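Local coordinates for protein acetyl-CoA acetyltransferase A (Ascaris suum, PDB 6BJA) that probably catalyses transfer of acetyl groups between acetyl-CoA molecules as a thiolase, and binds coenzyme A, at residues A[284-289]-A[304-309]; A[318-323]-A[377-382]; A[53-58]-A[116-121]. One frame throughout, in Å; residues are numbered along the deposited sequence.

Starting from the N terminus, contact 3 closes first: strands 57-61 and 116-124 pair in parallel round a loop carrying helix 72-79, strand 87-92 and helix 97-110. Contact 1 follows, a short closure in which helix 298-310 folds back over strand 280-289. The chain then enters strand 319-322 and runs through a mostly helical excursion before strand 377-384 returns beside it as contact 2. The three loops lie in series, neither nested nor crossed. Contacts 1 and 2 touch, Leu306 CD2 meeting Val379 CG1 at 3.7 Å, whereas contact 3 stays about 10 Å or more away between nearest atoms. Contact 3 belongs to the N-terminal half's sheet, contacts 1 and 2 to the C-terminal half's.

Contact 1. Residues A[284-289]-A[304-309]; sequences SYAEAG and KQLLSQ
Helix 298-310 lies against strand 280-289 on one face of the sheet of the C-terminal thiolase half, and Gln309, Leu306 and Ala286 carry the contact. The Gln309 amide is its polar grip. NE2 donates to Ser284 OG at 2.8 Å and to Tyr285 O, also at 2.8 Å, both bonds somewhat bent. Tyr285 O is met from above its carbonyl plane, with NE2 50° out of it, while that same oxygen lies in the plane of the Gln309 amide. Gln309 CG sits between the backbone N and the carbonyl carbon (chi1 69°), and from there the extended chain carries the amide across to the strand. At the other end of this amide, OE1 accepts a nearly straight bond from Gln305 NE2 at 2.9 Å, so three bonds fix how the group is turned. This helix is the connection of a beta-alpha-beta crossover: it leads from strand 280-289 to the parallel strand 319-322, passing over the two strands that lie between them in the sheet. Beneath the polar grip the packing is apolar. Leu306 presses CD1 on the backbone at Tyr285 CA, 3.6 Å away, and the methyl CB of Ala286 meets Leu306 CB at 3.9 Å and Gln305 CG at 4.1 Å. Tyr285 leaves the strand on the other face, where its ring packs on helix 97-110 and meets Tyr113 of the second subunit edge-to-face.

Contact 2. Residues A[318-323]-A[377-382]; sequences ALWEIN and LGVAAI
Trp320 and Val379 lie side by side on one face of a parallel strand pair, with indole CE3 and CZ3 against Val379 CB, CE3 at 3.6 Å. Along that face Ile322 CG1 is anti to the backbone N (chi1 173°) and chi2 (64°) bends CD1 over the neighbouring backbone, 3.6 Å from Ala381 O. Where strand 319-322 ends, Asn323 CB rests on Ile382 CG1 at 3.6 Å, the side chains again alongside each other. A main-chain ladder sets this register: Glu321 bonds the neighbouring strand twice, its N donating to Val379 O at 2.9 Å and its O accepting from Ala381 N at 2.8 Å, and Asn323 N closes on Ala381 O at 3.1 Å. Helix 298-310 backs the face of Trp320 and Val379, helix 357-371 that of Leu319 and Glu321. These adjacent parallel strands of the C-terminal thiolase half form a beta-alpha-beta unit through helix 357-371. Asn323 and His355, a predicted proton acceptor, bring side chains within about 3 Å. In related thiolases the equivalent asparagine holds a water that, with the histidine, forms an oxyanion hole; here the ladder fixes the Asn323 backbone and Ile382 packs along its side chain, probably helping place the amide beside predicted active-site residues.

Contact 3. Residues A[53-58]-A[116-121]; sequences SAIEET and IVVALG
Ile55 and Ile116 form the apolar centre, crossing at about a right angle with Ile55 CD1 on Ile116 CG2 at 3.7 Å. The other branch of Ile55, CG2, anti to the backbone N, reaches Val118 CG1 at 3.8 Å, while Ala54 CB touches Ile116 CD1 at 3.9 Å. Next along, Thr58 lies beside Val118 with its CG2 and OG1 both against Val118 CG1; OG1 is hydrogen-bonded to Ser77 OG. Helix 33-48 packs on Ile55 through Ile45. Moving outward, the loop enters parallel pairing between strands 57-61 and 116-124, part of the N-terminal thiolase half: Val118 N gives Glu57 O a straight bond of 3.0 Å (171° at the hydrogen). Before that, irregularly, Ile116 O takes Glu56 N at 3.0 Å and leaves Glu57 N 3.9 Å away, a buried donor with no partner in the model. At the polar edge the extended Glu56 side chain runs alongside the strand start, where OE1 accepts a hydrogen bond from Arg115 N and a weak one from Ile116 N at 3.3 Å; Glu57 OE2 makes a salt bridge to Arg114. Two acidic side chains thus tie one strand's start to the residues leading into the other, and the Arg114 pairing probably favours a charged Glu57.

Contact 1. Residues A[284-289]-A[304-309]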
loop_
_atom_site.group_PDB
_atom_site.type_symbol
_atom_site.label_atom_id
_atom_site.label_comp_id
_atom_site.label_asym_id
_atom_site.label_seq_id
_atom_site.Cartn_x
_atom_site.Cartn_y
_atom_site.Cartn_z
ATOM N N SER A 284 43.185 18.064 9.064
ATOM C CA SER A 284 42.414 18.089 10.294
ATOM C C SER A 284 40.934 17.998 9.996
ATOM O O SER A 284 40.502 18.233 8.856
ATOM C CB SER A 284 42.711 19.372 11.078
ATOM O OG SER A 284 42.192 19.302 12.397
ATOM N N TYR A 285 40.152 17.679 11.022
ATOM C CA TYR A 285 38.704 17.714 10.913
ATOM C C TYR A 285 38.115 18.142 12.258
ATOM O O TYR A 285 38.782 18.069 13.292
ATOM C CB TYR A 285 38.156 16.354 10.480
ATOM C CG TYR A 285 38.413 15.265 11.459
ATOM C CD1 TYR A 285 37.547 15.099 12.517
ATOM C CD2 TYR A 285 39.501 14.418 11.346
ATOM C CE1 TYR A 285 37.728 14.152 13.425
ATOM C CE2 TYR A 285 39.700 13.418 12.296
ATOM C CZ TYR A 285 38.790 13.315 13.333
ATOM O OH TYR A 285 38.879 12.371 14.332
ATOM N N ALA A 286 36.867 18.584 12.227
ATOM C CA ALA A 286 36.174 19.003 13.430
ATOM C C ALA A 286 34.696 18.724 13.272
ATOM O O ALA A 286 34.172 18.660 12.149
ATOM C CB ALA A 286 36.413 20.465 13.696
ATOM N N GLU A 287 34.017 18.577 14.409
ATOM C CA GLU A 287 32.599 18.304 14.427
ATOM C C GLU A 287 31.980 19.173 15.506
ATOM O O GLU A 287 32.585 19.365 16.555
ATOM C CB GLU A 287 32.331 16.829 14.708
ATOM C CG GLU A 287 32.995 15.872 13.705
ATOM C CD GLU A 287 32.926 14.407 14.127
ATOM O OE1 GLU A 287 33.483 14.062 15.189
ATOM O OE2 GLU A 287 32.346 13.595 13.383
ATOM N N ALA A 288 30.800 19.703 15.227
ATOM C CA ALA A 288 30.084 20.552 16.167
ATOM C C ALA A 288 28.629 20.147 16.266
ATOM O O ALA A 288 28.078 19.490 15.376
ATOM C CB ALA A 288 30.188 21.997 15.746
ATOM N N GLY A 289 28.002 20.513 17.372
ATOM C CA GLY A 289 26.586 20.278 17.512
ATOM C C GLY A 289 25.881 21.380 18.281
ATOM O O GLY A 289 26.419 21.922 19.249
ATOM N N LYS A 304 35.261 27.118 13.392
ATOM C CA LYS A 304 36.000 27.843 14.427
ATOM C C LYS A 304 36.909 26.877 15.194
ATOM O O LYS A 304 38.079 27.167 15.425
ATOM C CB LYS A 304 35.036 28.571 15.370
ATOM C CG LYS A 304 34.425 29.782 14.719
ATOM C CD LYS A 304 33.378 30.451 15.599
ATOM C CE LYS A 304 32.678 31.536 14.829
ATOM N NZ LYS A 304 33.675 32.495 14.276
ATOM N N GLN A 305 36.382 25.697 15.508
ATOM C CA GLN A 305 37.143 24.654 16.187
ATOM C C GLN A 305 38.274 24.152 15.300
ATOM O O GLN A 305 39.414 24.035 15.726
ATOM C CB GLN A 305 36.222 23.502 16.578
ATOM C CG GLN A 305 36.905 22.348 17.295
ATOM C CD GLN A 305 37.655 22.786 18.537
ATOM O OE1 GLN A 305 37.139 23.555 19.353
ATOM N NE2 GLN A 305 38.884 22.305 18.684
ATOM N N LEU A 306 37.943 23.889 14.042
ATOM C CA LEU A 306 38.917 23.408 13.067
ATOM C C LEU A 306 40.125 24.339 12.947
ATOM O O LEU A 306 41.273 23.903 12.971
ATOM C CB LEU A 306 38.233 23.259 11.709
ATOM C CG LEU A 306 39.035 22.680 10.544
ATOM C CD1 LEU A 306 39.334 21.212 10.773
ATOM C CD2 LEU A 306 38.280 22.863 9.239
ATOM N N LEU A 307 39.854 25.634 12.819
ATOM C CA LEU A 307 40.905 26.625 12.612
ATOM C C LEU A 307 41.710 26.828 13.897
ATOM O O LEU A 307 42.931 26.926 13.851
ATOM C CB LEU A 307 40.301 27.943 12.138
ATOM C CG LEU A 307 39.632 27.957 10.762
ATOM C CD1 LEU A 307 39.050 29.338 10.490
ATOM C CD2 LEU A 307 40.618 27.599 9.671
ATOM N N SER A 308 41.019 26.873 15.032
ATOM C CA SER A 308 41.675 27.014 16.332
ATOM C C SER A 308 42.706 25.914 16.572
ATOM O O SER A 308 43.864 26.195 16.871
ATOM C CB SER A 308 40.648 26.996 17.463
ATOM O OG SER A 308 41.303 27.106 18.713
ATOM N N GLN A 309 42.289 24.663 16.416
ATOM C CA GLN A 309 43.166 23.530 16.692
ATOM C C GLN A 309 44.294 23.406 15.678
ATOM O O GLN A 309 45.284 22.709 15.922
ATOM C CB GLN A 309 42.348 22.231 16.738
ATOM C CG GLN A 309 41.765 21.772 15.407
ATOM C CD GLN A 309 40.664 20.719 15.559
ATOM O OE1 GLN A 309 40.044 20.590 16.618
ATOM N NE2 GLN A 309 40.413 19.965 14.493
#

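Contact 2. Residues A[318-323]-A[377-382]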
loop_
_atom_site.group_PDB
_atom_site.type_symbol
_atom_site.label_atom_id
_atom_site.label_comp_id
_atom_site.label_asym_id
_atom_site.label_seq_id
_atom_site.Cartn_x
_atom_site.Cartn_y
_atom_site.Cartn_z
ATOM N N ALA A 318 42.193 29.444 1.203
ATOM C CA ALA A 318 41.995 29.932 -0.152
ATOM C C ALA A 318 40.555 29.787 -0.635
ATOM O O ALA A 318 40.014 30.687 -1.277
ATOM C CB ALA A 318 42.932 29.212 -1.106
ATOM N N LEU A 319 39.960 28.623 -0.376
ATOM C CA LEU A 319 38.623 28.307 -0.856
ATOM C C LEU A 319 37.819 27.591 0.201
ATOM O O LEU A 319 38.365 26.821 0.981
ATOM C CB LEU A 319 38.665 27.413 -2.092
ATOM C CG LEU A 319 39.186 28.030 -3.379
ATOM C CD1 LEU A 319 39.220 26.917 -4.436
ATOM C CD2 LEU A 319 38.350 29.197 -3.852
ATOM N N TRP A 320 36.517 27.818 0.141
ATOM C CA TRP A 320 35.546 27.226 1.049
ATOM C C TRP A 320 34.483 26.510 0.261
ATOM O O TRP A 320 34.046 27.005 -0.777
ATOM C CB TRP A 320 34.875 28.296 1.918
ATOM C CG TRP A 320 35.809 29.099 2.712
ATOM C CD1 TRP A 320 36.498 30.196 2.288
ATOM C CD2 TRP A 320 36.156 28.911 4.087
ATOM N NE1 TRP A 320 37.270 30.690 3.309
ATOM C CE2 TRP A 320 37.090 29.915 4.419
ATOM C CE3 TRP A 320 35.796 27.968 5.055
ATOM C CZ2 TRP A 320 37.635 30.019 5.702
ATOM C CZ3 TRP A 320 36.343 28.075 6.316
ATOM C CH2 TRP A 320 37.267 29.079 6.621
ATOM N N GLU A 321 34.058 25.347 0.772
ATOM C CA GLU A 321 32.815 24.728 0.347
ATOM C C GLU A 321 31.902 24.642 1.552
ATOM O O GLU A 321 32.254 23.976 2.539
ATOM C CB GLU A 321 33.023 23.329 -0.234
ATOM C CG GLU A 321 33.600 23.305 -1.625
ATOM C CD GLU A 321 32.616 23.714 -2.713
ATOM O OE1 GLU A 321 31.445 23.288 -2.678
ATOM O OE2 GLU A 321 33.022 24.438 -3.640
ATOM N N ILE A 322 30.751 25.293 1.470
ATOM C CA ILE A 322 29.709 25.168 2.501
ATOM C C ILE A 322 28.500 24.574 1.822
ATOM O O ILE A 322 27.976 25.126 0.868
ATOM C CB ILE A 322 29.338 26.529 3.198
ATOM C CG1 ILE A 322 28.145 26.367 4.137
ATOM C CG2 ILE A 322 29.017 27.625 2.183
ATOM C CD1 ILE A 322 28.403 25.446 5.294
ATOM N N ASN A 323 28.072 23.392 2.257
ATOM C CA ASN A 323 26.991 22.756 1.533
ATOM C C ASN A 323 25.723 23.587 1.661
ATOM O O ASN A 323 25.319 23.966 2.770
ATOM C CB ASN A 323 26.743 21.321 2.011
ATOM C CG ASN A 323 25.758 20.582 1.113
ATOM O OD1 ASN A 323 24.725 20.073 1.567
ATOM N ND2 ASN A 323 26.064 20.535 -0.154
ATOM N N LEU A 377 45.142 25.921 0.836
ATOM C CA LEU A 377 44.345 25.306 1.895
ATOM C C LEU A 377 42.871 25.517 1.605
ATOM O O LEU A 377 42.456 26.592 1.190
ATOM C CB LEU A 377 44.691 25.893 3.265
ATOM C CG LEU A 377 46.111 25.643 3.769
ATOM C CD1 LEU A 377 46.267 26.285 5.136
ATOM C CD2 LEU A 377 46.453 24.157 3.815
ATOM N N GLY A 378 42.079 24.467 1.826
ATOM C CA GLY A 378 40.646 24.575 1.649
ATOM C C GLY A 378 39.916 23.974 2.847
ATOM O O GLY A 378 40.426 23.096 3.553
ATOM N N VAL A 379 38.707 24.467 3.078
ATOM C CA VAL A 379 37.817 23.911 4.090
ATOM C C VAL A 379 36.477 23.551 3.475
ATOM O O VAL A 379 35.877 24.352 2.759
ATOM C CB VAL A 379 37.591 24.886 5.264
ATOM C CG1 VAL A 379 36.564 24.313 6.271
ATOM C CG2 VAL A 379 38.886 25.145 5.963
ATOM N N ALA A 380 36.020 22.327 3.740
ATOM C CA ALA A 380 34.681 21.912 3.369
ATOM C C ALA A 380 33.893 21.682 4.648
ATOM O O ALA A 380 34.381 21.018 5.562
ATOM C CB ALA A 380 34.707 20.658 2.508
ATOM N N ALA A 381 32.686 22.241 4.691
ATOM C CA ALA A 381 31.820 22.145 5.866
ATOM C C ALA A 381 30.385 21.850 5.475
ATOM O O ALA A 381 29.904 22.299 4.441
ATOM C CB ALA A 381 31.887 23.402 6.655
ATOM N N ILE A 382 29.705 21.051 6.305
ATOM C CA ILE A 382 28.342 20.628 6.000
ATOM C C ILE A 382 27.544 20.443 7.292
ATOM O O ILE A 382 28.071 19.916 8.261
ATOM C CB ILE A 382 28.353 19.326 5.153
ATOM C CG1 ILE A 382 26.965 18.924 4.695
ATOM C CG2 ILE A 382 29.086 18.200 5.877
ATOM C CD1 ILE A 382 27.048 17.947 3.469
#

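Contact 3. Residues A[53-58]-A[116-121]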
loop_
_atom_site.group_PDB
_atom_site.type_symbol
_atom_site.label_atom_id
_atom_site.label_comp_id
_atom_site.label_asym_id
_atom_site.label_seq_id
_atom_site.Cartn_x
_atom_site.Cartn_y
_atom_site.Cartn_z
ATOM N N SER A 53 42.478 -4.663 -5.152
ATOM C CA SER A 53 42.908 -5.600 -4.118
ATOM C C SER A 53 43.566 -4.922 -2.936
ATOM O O SER A 53 43.656 -5.532 -1.867
ATOM C CB SER A 53 43.885 -6.616 -4.699
ATOM O OG SER A 53 45.026 -5.963 -5.222
ATOM N N ALA A 54 43.992 -3.666 -3.098
ATOM C CA ALA A 54 44.670 -2.938 -2.024
ATOM C C ALA A 54 43.721 -2.191 -1.084
ATOM O O ALA A 54 44.144 -1.691 -0.038
ATOM C CB ALA A 54 45.652 -1.970 -2.617
ATOM N N ILE A 55 42.453 -2.093 -1.467
ATOM C CA ILE A 55 41.475 -1.350 -0.674
ATOM C C ILE A 55 41.059 -2.181 0.535
ATOM O O ILE A 55 40.537 -3.283 0.368
ATOM C CB ILE A 55 40.229 -1.001 -1.499
ATOM C CG1 ILE A 55 40.599 -0.295 -2.813
ATOM C CG2 ILE A 55 39.273 -0.152 -0.648
ATOM C CD1 ILE A 55 41.393 0.997 -2.654
ATOM N N GLU A 56 41.279 -1.650 1.740
ATOM C CA GLU A 56 41.116 -2.429 2.979
ATOM C C GLU A 56 39.741 -2.286 3.630
ATOM O O GLU A 56 39.293 -3.172 4.375
ATOM C CB GLU A 56 42.195 -2.036 3.996
ATOM C CG GLU A 56 43.595 -2.421 3.521
ATOM C CD GLU A 56 44.735 -1.753 4.278
ATOM O OE1 GLU A 56 44.498 -0.901 5.142
ATOM O OE2 GLU A 56 45.904 -2.091 3.996
ATOM N N GLU A 57 39.100 -1.150 3.377
ATOM C CA GLU A 57 37.767 -0.831 3.891
ATOM C C GLU A 57 36.985 0.000 2.905
ATOM O O GLU A 57 37.568 0.830 2.213
ATOM C CB GLU A 57 37.803 -0.004 5.178
ATOM C CG GLU A 57 38.244 -0.688 6.384
ATOM C CD GLU A 57 37.843 0.074 7.657
ATOM O OE1 GLU A 57 36.853 0.865 7.642
ATOM O OE2 GLU A 57 38.529 -0.131 8.671
ATOM N N THR A 58 35.666 -0.187 2.909
ATOM C CA THR A 58 34.730 0.608 2.121
ATOM C C THR A 58 33.718 1.219 3.059
ATOM O O THR A 58 33.009 0.480 3.742
ATOM C CB THR A 58 34.045 -0.259 1.101
ATOM O OG1 THR A 58 35.057 -0.859 0.274
ATOM C CG2 THR A 58 33.091 0.545 0.225
ATOM N N ILE A 116 44.878 1.941 3.569
ATOM C CA ILE A 116 44.194 2.338 2.334
ATOM C C ILE A 116 42.701 2.084 2.474
ATOM O O ILE A 116 42.291 0.972 2.742
ATOM C CB ILE A 116 44.707 1.556 1.112
ATOM C CG1 ILE A 116 46.219 1.736 0.953
ATOM C CG2 ILE A 116 43.981 2.025 -0.148
ATOM C CD1 ILE A 116 46.843 0.732 -0.005
ATOM N N VAL A 117 41.874 3.112 2.291
ATOM C CA VAL A 117 40.440 2.896 2.332
ATOM C C VAL A 117 39.746 3.707 1.253
ATOM O O VAL A 117 40.326 4.660 0.716
ATOM C CB VAL A 117 39.822 3.277 3.694
ATOM C CG1 VAL A 117 40.543 2.579 4.868
ATOM C CG2 VAL A 117 39.842 4.732 3.888
ATOM N N VAL A 118 38.519 3.313 0.928
ATOM C CA VAL A 118 37.679 4.144 0.079
ATOM C C VAL A 118 36.491 4.641 0.908
ATOM O O VAL A 118 35.831 3.865 1.615
ATOM C CB VAL A 118 37.222 3.395 -1.205
ATOM C CG1 VAL A 118 36.283 2.218 -0.931
ATOM C CG2 VAL A 118 36.590 4.416 -2.183
ATOM N N ALA A 119 36.280 5.958 0.867
ATOM C CA ALA A 119 35.197 6.610 1.581
ATOM C C ALA A 119 34.313 7.295 0.550
ATOM O O ALA A 119 34.810 8.027 -0.313
ATOM C CB ALA A 119 35.752 7.600 2.565
ATOM N N LEU A 120 33.010 7.074 0.625
ATOM C CA LEU A 120 32.104 7.618 -0.362
ATOM C C LEU A 120 30.711 7.866 0.195
ATOM O O LEU A 120 30.390 7.497 1.325
ATOM C CB LEU A 120 32.024 6.661 -1.561
ATOM C CG LEU A 120 31.446 5.281 -1.290
ATOM C CD1 LEU A 120 30.425 4.917 -2.329
ATOM C CD2 LEU A 120 32.555 4.251 -1.193
ATOM N N GLY A 121 29.876 8.450 -0.652
ATOM C CA GLY A 121 28.472 8.613 -0.359
ATOM C C GLY A 121 27.694 8.380 -1.632
ATOM O O GLY A 121 28.183 8.661 -2.727
#